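Local coordinates for Rab GTPase binding effector protein 1 (Homo sapiens, PDB 1TU3) that probably acts as an effector of Rab GTPases, binding a Rab protein through a long, paired alpha-helix, at residues G[50-55]-G[59-64]. Sequence-based numbering, arbitrary orientation.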
loop_
_atom_site.group_PDB
_atom_site.type_symbol
_atom_site.label_atom_id
_atom_site.label_comp_id
_atom_site.label_asym_id
_atom_site.label_seq_id
_atom_site.Cartn_x
_atom_site.Cartn_y
_atom_site.Cartn_z
ATOM N N GLU G 50 10.317 2.290 6.685
ATOM C CA GLU G 50 11.378 1.603 7.369
ATOM C C GLU G 50 12.604 2.515 7.364
ATOM O O GLU G 50 13.191 2.749 8.402
ATOM C CB GLU G 50 11.668 0.261 6.660
ATOM C CG GLU G 50 12.868 -0.503 7.210
ATOM C CD GLU G 50 12.839 -0.659 8.730
ATOM O OE1 GLU G 50 11.728 -0.708 9.320
ATOM O OE2 GLU G 50 13.936 -0.741 9.325
ATOM N N ARG G 51 12.963 3.056 6.202
ATOM C CA ARG G 51 13.975 4.104 6.155
ATOM C C ARG G 51 13.749 5.135 7.265
ATOM O O ARG G 51 14.649 5.419 8.044
ATOM C CB ARG G 51 13.957 4.818 4.816
ATOM C CG ARG G 51 14.667 4.093 3.700
ATOM C CD ARG G 51 15.013 5.084 2.584
ATOM N NE ARG G 51 13.889 5.335 1.690
ATOM C CZ ARG G 51 13.798 6.383 0.875
ATOM N NH1 ARG G 51 14.772 7.285 0.849
ATOM N NH2 ARG G 51 12.740 6.519 0.076
ATOM N N ILE G 52 12.543 5.687 7.340
ATOM C CA ILE G 52 12.231 6.653 8.384
ATOM C C ILE G 52 12.487 6.096 9.785
ATOM O O ILE G 52 12.998 6.795 10.652
ATOM C CB ILE G 52 10.767 7.119 8.276
ATOM C CG1 ILE G 52 10.641 8.094 7.097
ATOM C CG2 ILE G 52 10.313 7.761 9.584
ATOM C CD1 ILE G 52 9.220 8.412 6.750
ATOM N N ARG G 53 12.139 4.835 9.995
ATOM C CA ARG G 53 12.393 4.170 11.263
ATOM C C ARG G 53 13.884 4.134 11.572
ATOM O O ARG G 53 14.292 4.042 12.725
ATOM C CB ARG G 53 11.864 2.733 11.208
ATOM C CG ARG G 53 11.080 2.317 12.441
ATOM C CD ARG G 53 11.688 1.120 13.113
ATOM N NE ARG G 53 11.854 -0.018 12.216
ATOM C CZ ARG G 53 12.424 -1.169 12.574
ATOM N NH1 ARG G 53 12.876 -1.331 13.811
ATOM N NH2 ARG G 53 12.559 -2.158 11.697
ATOM N N GLN G 54 14.700 4.191 10.530
ATOM C CA GLN G 54 16.136 4.111 10.696
ATOM C C GLN G 54 16.775 5.496 10.709
ATOM O O GLN G 54 17.974 5.627 10.948
ATOM C CB GLN G 54 16.752 3.275 9.569
ATOM C CG GLN G 54 16.276 1.826 9.519
ATOM C CD GLN G 54 16.596 1.063 10.786
ATOM O OE1 GLN G 54 17.697 1.175 11.325
ATOM N NE2 GLN G 54 15.644 0.278 11.266
ATOM N N ALA G 55 15.991 6.535 10.452
ATOM C CA ALA G 55 16.583 7.855 10.309
ATOM C C ALA G 55 17.119 8.335 11.652
ATOM O O ALA G 55 16.496 8.134 12.695
ATOM C CB ALA G 55 15.565 8.851 9.761
ATOM N N GLU G 59 15.839 15.953 10.308
ATOM C CA GLU G 59 16.130 16.482 8.985
ATOM C C GLU G 59 16.318 15.342 7.983
ATOM O O GLU G 59 16.025 15.493 6.793
ATOM C CB GLU G 59 17.389 17.347 9.037
ATOM C CG GLU G 59 17.614 18.195 7.808
ATOM C CD GLU G 59 18.883 19.015 7.912
ATOM O OE1 GLU G 59 19.041 19.731 8.925
ATOM O OE2 GLU G 59 19.722 18.943 6.981
ATOM N N ARG G 60 16.810 14.204 8.468
ATOM C CA ARG G 60 16.901 13.010 7.643
ATOM C C ARG G 60 15.503 12.532 7.228
ATOM O O ARG G 60 15.301 12.019 6.130
ATOM C CB ARG G 60 17.609 11.886 8.393
ATOM C CG ARG G 60 17.821 10.612 7.546
ATOM C CD ARG G 60 18.968 10.748 6.542
ATOM N NE ARG G 60 18.946 12.032 5.837
ATOM C CZ ARG G 60 20.025 12.645 5.344
ATOM N NH1 ARG G 60 21.234 12.095 5.467
ATOM N NH2 ARG G 60 19.900 13.832 4.753
ATOM N N ILE G 61 14.534 12.699 8.114
ATOM C CA ILE G 61 13.208 12.189 7.846
ATOM C C ILE G 61 12.520 13.000 6.752
ATOM O O ILE G 61 11.847 12.427 5.880
ATOM C CB ILE G 61 12.382 12.186 9.123
ATOM C CG1 ILE G 61 13.013 11.204 10.106
ATOM C CG2 ILE G 61 10.953 11.781 8.829
ATOM C CD1 ILE G 61 12.345 11.146 11.455
ATOM N N ARG G 62 12.713 14.321 6.777
ATOM C CA ARG G 62 12.136 15.186 5.753
ATOM C C ARG G 62 12.654 14.827 4.370
ATOM O O ARG G 62 11.917 14.912 3.387
ATOM C CB ARG G 62 12.443 16.656 6.021
ATOM C CG ARG G 62 11.599 17.327 7.110
ATOM C CD ARG G 62 11.721 18.873 7.024
ATOM N NE ARG G 62 13.078 19.377 7.286
ATOM C CZ ARG G 62 13.614 19.503 8.500
ATOM N NH1 ARG G 62 12.923 19.168 9.584
ATOM N NH2 ARG G 62 14.845 19.967 8.629
ATOM N N ALA G 63 13.921 14.437 4.288
ATOM C CA ALA G 63 14.508 14.096 2.995
ATOM C C ALA G 63 13.891 12.806 2.471
ATOM O O ALA G 63 13.548 12.708 1.295
ATOM C CB ALA G 63 16.024 13.935 3.118
ATOM N N ILE G 64 13.758 11.817 3.351
ATOM C CA ILE G 64 13.108 10.565 2.989
ATOM C C ILE G 64 11.683 10.842 2.500
ATOM O O ILE G 64 11.262 10.310 1.479
ATOM C CB ILE G 64 13.041 9.599 4.194
ATOM C CG1 ILE G 64 14.468 9.191 4.591
ATOM C CG2 ILE G 64 12.148 8.378 3.851
ATOM C CD1 ILE G 64 14.575 8.439 5.906
#
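Ile64 packs against Arg51, Ile52 and Ala55, joining helix 58-64 to the end of helix 20-54 in a helical hairpin whose short segments run nearly antiparallel, at 166°. The apolar contacts carry the interface. With CG2 anti to the backbone N and CG1 anti to the carbonyl carbon (chi1 -65°), Ile64 presents two branches: CG2 meets Ile52 CG1 at 3.6 Å, while CD1 lies against the Arg51 backbone, 3.7 Å from its C. The side chain of Ile61 crosses that of Ile52 at about a right angle, its CG2 4.1 Å from Ile52 CG1, and its CG1 touches Ala55 CB at 3.5 Å. Alanine suits this turn-side place because its lone methyl also fits 3.6 Å from Arg60 CG, whose chain then bends away.

Arg51 adds a mixed contact. Ile64 CG2 sits over the centre of one guanidinium face, 3.9 Å above the plane, while NH1 forms a salt bridge with Asp67 farther along the returning chain. On another side of helix 20-54, Arg53 grips Glu50 OE1 side-on through NE and NH2.

Ile52 packs on Leu49 of the second subunit, and Ile61 on that subunit's Ile61. The hairpin is thus closed by aliphatic groups, three isoleucines and an alanine methyl, with the arginines at its margin, and its hydrophobic seam continues into the dimer.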